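Long-range contact in photoreceptor-histidine kinase BphP (Stigmatella aurantiaca DW4/3-1, PDB 6BAF), which binds a bilin chromophore and probably senses red and far-red light, signalling through a histidine kinase: residues Y202-D214 with V253-L267. Numbering follows the deposited sequence.
Sequences YQLNWLRIIPTID and VQASMSISLMKDGKL. With BLR (3-[5-[(Z)-(4-ethenyl-3-methyl-5-oxidanylidene-pyrrol-2-ylidene)methyl]-2-[[5-[(Z)-(3-ethenyl-4-methyl-5-oxidanylidene-pyrrol-2-ylidene)methyl]-3-(3-hydroxy-3-oxopropyl)-4-methyl-1H-pyrrol-2-yl]methyl]-4-methyl-1H-pyrrol-3-yl]propanoic acid), chain B.
Arg208 lays its guanidinium between the ring of Tyr202, whose CG stands 3.5 Å above one face, and Ser258 O, which lies over the opposite face. Its chain leaves through the tight position between backbone N and carbonyl carbon (chi1 57°) and bends twice more, which turns the flat group back along strand 255-263. Arg208 NH1 gives a hydrogen bond of 2.6 Å to Ser260 OG and another to Asn205 O. Arg208 NH2 meets Ser258 OG at 2.9 Å. Serine suits both places, since its hydroxyl accepts from arginine and still donates: Ser260 OG to Tyr202 O, and Ser258 OG to bilin O1A at 2.6 Å. Ser256 OG binds the same propionate through O2A, and Tyr202 OH reaches O1D of the other propionate. With an alanine in place of Arg208, Ser258 OG would probably lose the donor that helps orient it toward the propionate, and a gap would open beneath the Tyr202 ring. Just before strand 207-210, Trp206 takes Met262 CG over its five-membered ring, 4.1 Å from the centroid, in a CH-pi contact; methionine's unbranched chain then bends to bring SD obliquely to the same ring. At the other end, in one of its two conformers, Gln254 NE2 donates in its amide plane to Thr212 OG1 and Asp214 OD2.

Strand 207-210 is the edge of the antiparallel GAF sheet, pairing with strand 255-263, which has strand 266-275 on its other side. Leu207, Ile209 and Ile259 face helix 284-300, whereas Arg208, Ile210, Ser256 and Ser258 face the bilin, with helix 242-251 against Ile210.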
ATOM      1  N   TYR A 202     -22.144   9.925  -1.011  1.00 37.97           N
ATOM      2  CA  TYR A 202     -21.061   9.246  -0.311  1.00 37.54           C
ATOM      3  C   TYR A 202     -21.028   7.770  -0.654  1.00 40.79           C
ATOM      4  O   TYR A 202     -20.018   7.114  -0.396  1.00 40.30           O
ATOM      5  CB  TYR A 202     -21.162   9.440   1.202  1.00 34.11           C
ATOM      6  CG  TYR A 202     -21.146  10.902   1.654  1.00 36.82           C
ATOM      7  CD1 TYR A 202     -20.695  11.919   0.804  1.00 35.30           C
ATOM      8  CD2 TYR A 202     -21.578  11.258   2.934  1.00 37.65           C
ATOM      9  CE1 TYR A 202     -20.698  13.253   1.213  1.00 36.77           C
ATOM     10  CE2 TYR A 202     -21.568  12.591   3.369  1.00 37.29           C
ATOM     11  CZ  TYR A 202     -21.147  13.578   2.500  1.00 37.78           C
ATOM     12  OH  TYR A 202     -21.119  14.892   2.931  1.00 38.47           O
ATOM     13  N   GLN A 203     -22.099   7.231  -1.246  1.00 39.84           N
ATOM     14  CA  GLN A 203     -22.021   5.873  -1.777  1.00 43.91           C
ATOM     15  C   GLN A 203     -21.160   5.792  -3.022  1.00 42.95           C
ATOM     16  O   GLN A 203     -20.764   4.690  -3.416  1.00 44.07           O
ATOM     17  CB  GLN A 203     -23.407   5.334  -2.131  1.00 41.82           C
ATOM     18  CG  GLN A 203     -24.107   4.799  -0.955  1.00 50.23           C
ATOM     19  CD  GLN A 203     -25.426   4.143  -1.292  1.00 53.01           C
ATOM     20  OE1 GLN A 203     -26.017   3.491  -0.428  1.00 49.64           O
ATOM     21  NE2 GLN A 203     -25.915   4.331  -2.536  1.00 48.22           N
ATOM     22  N   LEU A 204     -20.895   6.918  -3.675  1.00 40.45           N
ATOM     23  CA  LEU A 204     -20.132   6.903  -4.917  1.00 40.74           C
ATOM     24  C   LEU A 204     -18.733   7.441  -4.744  1.00 41.58           C
ATOM     25  O   LEU A 204     -17.819   6.990  -5.426  1.00 41.99           O
ATOM     26  CB  LEU A 204     -20.843   7.738  -5.992  1.00 42.40           C
ATOM     27  CG  LEU A 204     -22.298   7.352  -6.300  1.00 48.88           C
ATOM     28  CD1 LEU A 204     -22.890   8.350  -7.245  1.00 48.54           C
ATOM     29  CD2 LEU A 204     -22.397   5.960  -6.886  1.00 49.30           C
ATOM     30  N   ASN A 205     -18.574   8.430  -3.877  1.00 38.09           N
ATOM     31  CA  ASN A 205     -17.321   9.129  -3.637  1.00 40.71           C
ATOM     32  C   ASN A 205     -16.995   8.872  -2.163  1.00 40.57           C
ATOM     33  O   ASN A 205     -17.669   9.418  -1.269  1.00 39.60           O
ATOM     34  CB  ASN A 205     -17.465  10.627  -3.949  1.00 34.87           C
ATOM     35  CG  ASN A 205     -16.181  11.371  -3.693  1.00 42.58           C
ATOM     36  OD1 ASN A 205     -15.290  10.805  -3.092  1.00 41.09           O
ATOM     37  ND2 ASN A 205     -16.057  12.619  -4.144  1.00 41.18           N
ATOM     38  N   TRP A 206     -15.973   8.047  -1.899  1.00 35.90           N
ATOM     39  CA  TRP A 206     -15.803   7.450  -0.574  1.00 36.03           C
ATOM     40  C   TRP A 206     -14.955   8.273   0.390  1.00 35.20           C
ATOM     41  O   TRP A 206     -14.773   7.851   1.538  1.00 39.41           O
ATOM     42  CB  TRP A 206     -15.213   6.048  -0.710  1.00 37.49           C
ATOM     43  CG  TRP A 206     -16.123   5.128  -1.432  1.00 39.85           C
ATOM     44  CD1 TRP A 206     -17.498   5.261  -1.601  1.00 41.45           C
ATOM     45  CD2 TRP A 206     -15.750   3.918  -2.095  1.00 40.01           C
ATOM     46  NE1 TRP A 206     -17.987   4.185  -2.319  1.00 43.22           N
ATOM     47  CE2 TRP A 206     -16.932   3.356  -2.643  1.00 42.37           C
ATOM     48  CE3 TRP A 206     -14.522   3.253  -2.284  1.00 44.13           C
ATOM     49  CZ2 TRP A 206     -16.916   2.169  -3.374  1.00 46.87           C
ATOM     50  CZ3 TRP A 206     -14.506   2.067  -3.007  1.00 45.06           C
ATOM     51  CH2 TRP A 206     -15.695   1.529  -3.530  1.00 51.22           C
ATOM     52  N   LEU A 207     -14.495   9.453   0.006  1.00 33.31           N
ATOM     53  CA  LEU A 207     -13.633  10.258   0.865  1.00 38.13           C
ATOM     54  C   LEU A 207     -14.009  11.725   0.740  1.00 38.27           C
ATOM     55  O   LEU A 207     -14.279  12.198  -0.361  1.00 43.67           O
ATOM     56  CB  LEU A 207     -12.142  10.066   0.464  1.00 41.92           C
ATOM     57  CG  LEU A 207     -11.149  11.168   0.901  1.00 48.60           C
ATOM     58  CD1 LEU A 207     -10.866  11.059   2.355  1.00 42.41           C
ATOM     59  CD2 LEU A 207      -9.859  11.189   0.038  1.00 54.96           C
ATOM     60  N   ARG A 208     -14.057  12.445   1.856  1.00 37.84           N
ATOM     61  CA  ARG A 208     -14.233  13.888   1.807  1.00 38.70           C
ATOM     62  C   ARG A 208     -13.388  14.486   2.908  1.00 37.96           C
ATOM     63  O   ARG A 208     -13.261  13.904   3.993  1.00 37.49           O
ATOM     64  CB  ARG A 208     -15.709  14.303   1.970  1.00 39.51           C
ATOM     65  CG  ARG A 208     -16.347  13.790   3.236  1.00 36.23           C
ATOM     66  CD  ARG A 208     -17.687  13.143   2.936  1.00 38.09           C
ATOM     67  NE  ARG A 208     -17.607  11.989   2.017  1.00 37.03           N
ATOM     68  CZ  ARG A 208     -17.645  10.724   2.429  1.00 37.43           C
ATOM     69  NH1 ARG A 208     -17.589   9.722   1.544  1.00 36.59           N
ATOM     70  NH2 ARG A 208     -17.702  10.460   3.748  1.00 37.97           N
ATOM     71  N   ILE A 209     -12.816  15.645   2.639  1.00 34.38           N
ATOM     72  CA  ILE A 209     -12.000  16.329   3.631  1.00 36.97           C
ATOM     73  C   ILE A 209     -12.291  17.824   3.592  1.00 40.13           C
ATOM     74  O   ILE A 209     -12.365  18.440   2.515  1.00 37.87           O
ATOM     75  CB  ILE A 209     -10.489  16.040   3.456  1.00 41.70           C
ATOM     76  CG1 ILE A 209      -9.733  16.641   4.655  1.00 44.26           C
ATOM     77  CG2 ILE A 209      -9.952  16.579   2.134  1.00 38.35           C
ATOM     78  CD1 ILE A 209      -8.313  16.188   4.778  1.00 47.62           C
ATOM     79  N   ILE A 210     -12.453  18.404   4.782  1.00 38.69           N
ATOM     80  CA  ILE A 210     -12.623  19.840   4.988  1.00 38.06           C
ATOM     81  C   ILE A 210     -11.504  20.279   5.927  1.00 38.39           C
ATOM     82  O   ILE A 210     -11.669  20.195   7.149  1.00 38.18           O
ATOM     83  CB  ILE A 210     -14.007  20.141   5.579  1.00 35.64           C
ATOM     84  CG1 ILE A 210     -15.084  19.470   4.736  1.00 36.71           C
ATOM     85  CG2 ILE A 210     -14.237  21.673   5.751  1.00 35.75           C
ATOM     86  CD1 ILE A 210     -16.426  19.348   5.453  1.00 34.51           C
ATOM     87  N   PRO A 211     -10.345  20.705   5.422  1.00 37.75           N
ATOM     88  CA  PRO A 211      -9.204  20.957   6.331  1.00 42.60           C
ATOM     89  C   PRO A 211      -9.367  22.198   7.184  1.00 43.71           C
ATOM     90  O   PRO A 211      -8.684  22.302   8.207  1.00 40.80           O
ATOM     91  CB  PRO A 211      -8.001  21.082   5.383  1.00 39.98           C
ATOM     92  CG  PRO A 211      -8.592  21.302   4.002  1.00 40.93           C
ATOM     93  CD  PRO A 211      -9.967  20.724   3.997  1.00 36.26           C
ATOM     94  N   THR A 212     -10.202  23.157   6.778  1.00 40.64           N
ATOM     95  CA  THR A 212     -10.660  24.232   7.650  1.00 41.43           C
ATOM     96  C   THR A 212     -12.083  24.613   7.259  1.00 44.91           C
ATOM     97  O   THR A 212     -12.384  24.770   6.063  1.00 42.24           O
ATOM     98  CB  THR A 212      -9.758  25.463   7.591  1.00 44.18           C
ATOM     99  OG1 THR A 212     -10.328  26.456   8.442  1.00 49.14           O
ATOM    100  CG2 THR A 212      -9.636  26.035   6.173  1.00 45.83           C
ATOM    101  N   ILE A 213     -12.968  24.732   8.252  1.00 40.38           N
ATOM    102  CA  ILE A 213     -14.321  25.158   7.919  1.00 44.24           C
ATOM    103  C   ILE A 213     -14.426  26.648   7.633  1.00 47.75           C
ATOM    104  O   ILE A 213     -15.485  27.082   7.192  1.00 51.28           O
ATOM    105  CB  ILE A 213     -15.349  24.831   9.011  1.00 47.06           C
ATOM    106  CG1 ILE A 213     -15.160  25.779  10.199  1.00 46.78           C
ATOM    107  CG2 ILE A 213     -15.285  23.342   9.362  1.00 41.20           C
ATOM    108  CD1 ILE A 213     -16.261  25.632  11.264  1.00 48.36           C
ATOM    109  N   ASP A 214     -13.357  27.433   7.829  1.00 48.02           N
ATOM    110  CA  ASP A 214     -13.333  28.880   7.555  1.00 50.84           C
ATOM    111  C   ASP A 214     -12.532  29.122   6.289  1.00 50.46           C
ATOM    112  O   ASP A 214     -11.297  29.205   6.318  1.00 55.51           O
ATOM    113  CB  ASP A 214     -12.718  29.658   8.714  1.00 53.12           C
ATOM    114  CG  ASP A 214     -13.553  29.551   9.973  1.00 61.65           C
ATOM    115  OD1 ASP A 214     -14.802  29.683   9.859  1.00 63.25           O
ATOM    116  OD2 ASP A 214     -12.965  29.299  11.058  1.00 69.29           O
ATOM    117  N   VAL A 253     -16.264  22.382  15.809  1.00 53.33           N
ATOM    118  CA  VAL A 253     -15.315  21.602  15.009  1.00 48.99           C
ATOM    119  C   VAL A 253     -14.698  22.524  13.977  1.00 47.72           C
ATOM    120  O   VAL A 253     -15.426  23.247  13.293  1.00 47.93           O
ATOM    121  CB  VAL A 253     -16.016  20.410  14.340  1.00 45.90           C
ATOM    122  CG1 VAL A 253     -15.156  19.820  13.228  1.00 43.10           C
ATOM    123  CG2 VAL A 253     -16.335  19.354  15.392  1.00 48.77           C
ATOM    124  N   GLN A 254     -13.362  22.520  13.861  1.00 45.61           N
ATOM    125  CA  GLN A 254     -12.650  23.398  12.935  0.50 45.54           C
ATOM    126  C   GLN A 254     -12.252  22.713  11.630  1.00 43.73           C
ATOM    127  O   GLN A 254     -11.887  23.400  10.661  1.00 43.39           O
ATOM    128  CB  GLN A 254     -11.381  23.953  13.600  0.50 46.58           C
ATOM    129  CG  GLN A 254     -10.644  24.991  12.771  0.50 46.62           C
ATOM    130  CD  GLN A 254     -11.470  26.246  12.548  0.50 49.47           C
ATOM    131  OE1 GLN A 254     -12.081  26.764  13.477  0.50 50.85           O
ATOM    132  NE2 GLN A 254     -11.515  26.724  11.308  0.50 47.43           N
ATOM    133  N   ALA A 255     -12.295  21.385  11.580  1.00 39.35           N
ATOM    134  CA  ALA A 255     -11.864  20.643  10.408  1.00 40.91           C
ATOM    135  C   ALA A 255     -12.425  19.240  10.522  1.00 39.88           C
ATOM    136  O   ALA A 255     -12.708  18.752  11.624  1.00 39.58           O
ATOM    137  CB  ALA A 255     -10.324  20.634  10.267  1.00 40.37           C
ATOM    138  N   SER A 256     -12.579  18.582   9.375  1.00 38.43           N
ATOM    139  CA  SER A 256     -13.285  17.305   9.331  1.00 36.82           C
ATOM    140  C   SER A 256     -12.739  16.448   8.200  1.00 36.61           C
ATOM    141  O   SER A 256     -12.268  16.976   7.194  1.00 38.97           O
ATOM    142  CB  SER A 256     -14.775  17.530   9.074  1.00 37.80           C
ATOM    143  OG  SER A 256     -15.477  16.352   9.340  1.00 47.16           O
ATOM    144  N   MET A 257     -12.876  15.132   8.331  1.00 33.35           N
ATOM    145  CA  MET A 257     -12.629  14.212   7.231  1.00 36.65           C
ATOM    146  C   MET A 257     -13.494  12.995   7.478  1.00 35.90           C
ATOM    147  O   MET A 257     -13.589  12.548   8.622  1.00 41.60           O
ATOM    148  CB  MET A 257     -11.131  13.815   7.145  1.00 37.37           C
ATOM    149  CG  MET A 257     -10.802  12.796   6.037  1.00 38.96           C
ATOM    150  SD  MET A 257      -9.032  12.240   5.980  1.00 44.88           S
ATOM    151  CE  MET A 257      -9.039  11.073   7.348  1.00 40.42           C
ATOM    152  N   SER A 258     -14.159  12.468   6.444  1.00 33.45           N
ATOM    153  CA  SER A 258     -14.871  11.212   6.630  1.00 36.81           C
ATOM    154  C   SER A 258     -14.634  10.301   5.432  1.00 37.22           C
ATOM    155  O   SER A 258     -14.240  10.735   4.344  1.00 37.73           O
ATOM    156  CB  SER A 258     -16.388  11.402   6.895  1.00 37.31           C
ATOM    157  OG  SER A 258     -16.997  12.227   5.897  1.00 35.53           O
ATOM    158  N   ILE A 259     -14.849   9.015   5.678  1.00 35.12           N
ATOM    159  CA  ILE A 259     -14.618   7.944   4.730  1.00 34.75           C
ATOM    160  C   ILE A 259     -15.834   7.041   4.780  1.00 34.14           C
ATOM    161  O   ILE A 259     -16.281   6.656   5.865  1.00 37.89           O
ATOM    162  CB  ILE A 259     -13.316   7.179   5.069  1.00 36.75           C
ATOM    163  CG1 ILE A 259     -12.138   8.131   4.885  1.00 38.13           C
ATOM    164  CG2 ILE A 259     -13.110   5.971   4.142  1.00 34.39           C
ATOM    165  CD1 ILE A 259     -10.950   7.772   5.756  1.00 42.58           C
ATOM    166  N   SER A 260     -16.367   6.690   3.610  1.00 35.05           N
ATOM    167  CA  SER A 260     -17.553   5.847   3.540  1.00 36.05           C
ATOM    168  C   SER A 260     -17.202   4.398   3.834  1.00 42.13           C
ATOM    169  O   SER A 260     -16.196   3.881   3.348  1.00 38.93           O
ATOM    170  CB  SER A 260     -18.186   5.925   2.148  1.00 36.41           C
ATOM    171  OG  SER A 260     -18.356   7.287   1.736  1.00 38.15           O
ATOM    172  N   LEU A 261     -18.059   3.723   4.588  1.00 38.08           N
ATOM    173  CA  LEU A 261     -17.961   2.292   4.776  1.00 36.71           C
ATOM    174  C   LEU A 261     -19.077   1.670   3.974  1.00 41.88           C
ATOM    175  O   LEU A 261     -20.240   2.064   4.120  1.00 43.22           O
ATOM    176  CB  LEU A 261     -18.063   1.928   6.252  1.00 38.49           C
ATOM    177  CG  LEU A 261     -16.959   2.567   7.093  1.00 40.27           C
ATOM    178  CD1 LEU A 261     -17.148   2.273   8.563  1.00 41.20           C
ATOM    179  CD2 LEU A 261     -15.552   2.058   6.631  1.00 42.22           C
ATOM    180  N   MET A 262     -18.734   0.719   3.115  1.00 40.70           N
ATOM    181  CA  MET A 262     -19.687   0.130   2.191  1.00 43.02           C
ATOM    182  C   MET A 262     -19.897  -1.338   2.526  1.00 48.47           C
ATOM    183  O   MET A 262     -18.964  -2.033   2.939  1.00 50.77           O
ATOM    184  CB  MET A 262     -19.189   0.283   0.758  1.00 42.35           C
ATOM    185  CG  MET A 262     -18.968   1.749   0.332  1.00 44.35           C
ATOM    186  SD  MET A 262     -20.574   2.639   0.146  1.00 44.98           S
ATOM    187  CE  MET A 262     -21.298   1.729  -1.236  1.00 45.86           C
ATOM    188  N   LYS A 263     -21.128  -1.807   2.375  1.00 50.07           N
ATOM    189  CA  LYS A 263     -21.434  -3.218   2.586  1.00 51.39           C
ATOM    190  C   LYS A 263     -22.541  -3.611   1.628  1.00 59.42           C
ATOM    191  O   LYS A 263     -23.620  -3.009   1.652  1.00 58.87           O
ATOM    192  CB  LYS A 263     -21.839  -3.501   4.029  1.00 50.65           C
ATOM    193  CG  LYS A 263     -22.496  -4.876   4.174  1.00 59.47           C
ATOM    194  CD  LYS A 263     -22.569  -5.311   5.627  1.00 61.17           C
ATOM    195  CE  LYS A 263     -23.457  -6.543   5.818  1.00 65.21           C
ATOM    196  NZ  LYS A 263     -23.210  -7.083   7.193  1.00 73.88           N
ATOM    197  N   ASP A 264     -22.263  -4.596   0.773  1.00 58.81           N
ATOM    198  CA  ASP A 264     -23.210  -5.026  -0.259  1.00 62.97           C
ATOM    199  C   ASP A 264     -23.619  -3.862  -1.167  1.00 60.38           C
ATOM    200  O   ASP A 264     -24.788  -3.720  -1.526  1.00 66.02           O
ATOM    201  CB  ASP A 264     -24.461  -5.681   0.355  1.00 66.23           C
ATOM    202  CG  ASP A 264     -24.143  -6.939   1.205  1.00 76.25           C
ATOM    203  OD1 ASP A 264     -24.702  -7.052   2.339  1.00 72.65           O
ATOM    204  OD2 ASP A 264     -23.353  -7.812   0.740  1.00 77.53           O
ATOM    205  N   GLY A 265     -22.662  -3.010  -1.533  1.00 57.90           N
ATOM    206  CA  GLY A 265     -22.977  -1.903  -2.431  1.00 53.83           C
ATOM    207  C   GLY A 265     -23.802  -0.777  -1.825  1.00 56.81           C
ATOM    208  O   GLY A 265     -24.268   0.111  -2.550  1.00 57.08           O
ATOM    209  N   LYS A 266     -23.964  -0.749  -0.514  1.00 53.34           N
ATOM    210  CA  LYS A 266     -24.820   0.232   0.125  1.00 52.34           C
ATOM    211  C   LYS A 266     -24.068   0.839   1.300  1.00 48.84           C
ATOM    212  O   LYS A 266     -23.253   0.160   1.930  1.00 45.17           O
ATOM    213  CB  LYS A 266     -26.140  -0.459   0.523  1.00 57.06           C
ATOM    214  CG  LYS A 266     -26.849   0.096   1.721  1.00 63.12           C
ATOM    215  CD  LYS A 266     -28.266  -0.504   1.841  1.00 67.71           C
ATOM    216  CE  LYS A 266     -28.785  -0.481   3.281  1.00 67.11           C
ATOM    217  NZ  LYS A 266     -29.330  -1.828   3.647  1.00 77.89           N
ATOM    218  N   LEU A 267     -24.292   2.134   1.554  1.00 47.94           N
ATOM    219  CA  LEU A 267     -23.564   2.831   2.606  1.00 42.46           C
ATOM    220  C   LEU A 267     -23.918   2.231   3.951  1.00 41.80           C
ATOM    221  O   LEU A 267     -25.092   2.043   4.267  1.00 44.98           O
ATOM    222  CB  LEU A 267     -23.885   4.319   2.598  1.00 41.68           C
ATOM    223  CG  LEU A 267     -23.074   5.272   3.455  1.00 41.16           C
ATOM    224  CD1 LEU A 267     -21.568   5.312   2.997  1.00 35.43           C
ATOM    225  CD2 LEU A 267     -23.722   6.699   3.366  1.00 36.81           C
TER
HETATM  226  CHA BLR B 401     -22.633  16.109   5.782  1.00 38.50           C
HETATM  227  NA  BLR B 401     -22.909  15.588   8.246  1.00 39.44           N
HETATM  228  C1A BLR B 401     -22.233  15.483   7.093  1.00 42.04           C
HETATM  229  C2A BLR B 401     -21.090  14.696   7.267  1.00 37.67           C
HETATM  230  C3A BLR B 401     -21.077  14.286   8.551  1.00 42.52           C
HETATM  231  C4A BLR B 401     -22.206  14.860   9.155  1.00 41.82           C
HETATM  232  CMA BLR B 401     -19.995  13.357   9.178  1.00 38.38           C
HETATM  233  CAA BLR B 401     -20.081  14.365   6.165  1.00 34.23           C
HETATM  234  CBA BLR B 401     -19.047  15.498   5.935  1.00 37.04           C
HETATM  235  CGA BLR B 401     -17.960  15.510   7.021  1.00 41.29           C
HETATM  236  O1A BLR B 401     -17.258  14.464   7.147  1.00 38.66           O
HETATM  237  O2A BLR B 401     -17.752  16.524   7.792  1.00 38.29           O
HETATM  238  CHB BLR B 401     -22.724  14.741  10.572  1.00 41.32           C
HETATM  239  NB  BLR B 401     -20.577  14.892  11.879  1.00 44.16           N
HETATM  240  C1B BLR B 401     -22.019  14.504  11.641  1.00 41.51           C
HETATM  241  C2B BLR B 401     -22.487  13.837  12.879  1.00 42.83           C
HETATM  242  C3B BLR B 401     -21.458  13.771  13.835  1.00 49.38           C
HETATM  243  C4B BLR B 401     -20.227  14.405  13.286  1.00 51.75           C
HETATM  244  CMB BLR B 401     -23.887  13.262  13.120  1.00 44.80           C
HETATM  245  OB  BLR B 401     -19.177  14.548  13.805  1.00 55.23           O
HETATM  246  CAB BLR B 401     -21.643  13.099  15.205  1.00 47.19           C
HETATM  247  CBB BLR B 401     -20.637  12.918  16.030  1.00 49.97           C
HETATM  248  NC  BLR B 401     -26.706  18.577   8.573  1.00 43.09           N
HETATM  249  C1C BLR B 401     -27.640  18.889   9.728  1.00 49.36           C
HETATM  250  C2C BLR B 401     -28.862  19.482   9.105  1.00 51.70           C
HETATM  251  C3C BLR B 401     -28.757  19.537   7.691  1.00 50.01           C
HETATM  252  C4C BLR B 401     -27.421  18.989   7.297  1.00 45.79           C
HETATM  253  CMC BLR B 401     -30.051  19.926   9.929  1.00 58.02           C
HETATM  254  OC  BLR B 401     -27.444  18.718  10.883  1.00 51.59           O
HETATM  255  CAC BLR B 401     -29.822  20.086   6.723  1.00 56.94           C
HETATM  256  CBC BLR B 401     -31.094  19.649   6.744  1.00 66.13           C
HETATM  257  CHD BLR B 401     -26.971  18.891   6.084  1.00 43.89           C
HETATM  258  ND  BLR B 401     -24.800  17.333   6.499  1.00 38.09           N
HETATM  259  C1D BLR B 401     -25.705  18.176   5.684  1.00 42.25           C
HETATM  260  C2D BLR B 401     -25.224  18.282   4.316  1.00 41.84           C
HETATM  261  C3D BLR B 401     -24.013  17.475   4.233  1.00 37.15           C
HETATM  262  C4D BLR B 401     -23.718  16.847   5.571  1.00 42.41           C
HETATM  263  CMD BLR B 401     -25.906  19.075   3.194  1.00 39.55           C
HETATM  264  CAD BLR B 401     -23.152  17.297   3.000  1.00 33.98           C
HETATM  265  CBD BLR B 401     -21.980  18.261   3.089  1.00 36.64           C
HETATM  266  CGD BLR B 401     -21.327  18.064   1.734  1.00 40.86           C
HETATM  267  O1D BLR B 401     -20.853  16.917   1.432  1.00 36.54           O
HETATM  268  O2D BLR B 401     -21.354  19.023   0.903  1.00 40.77           O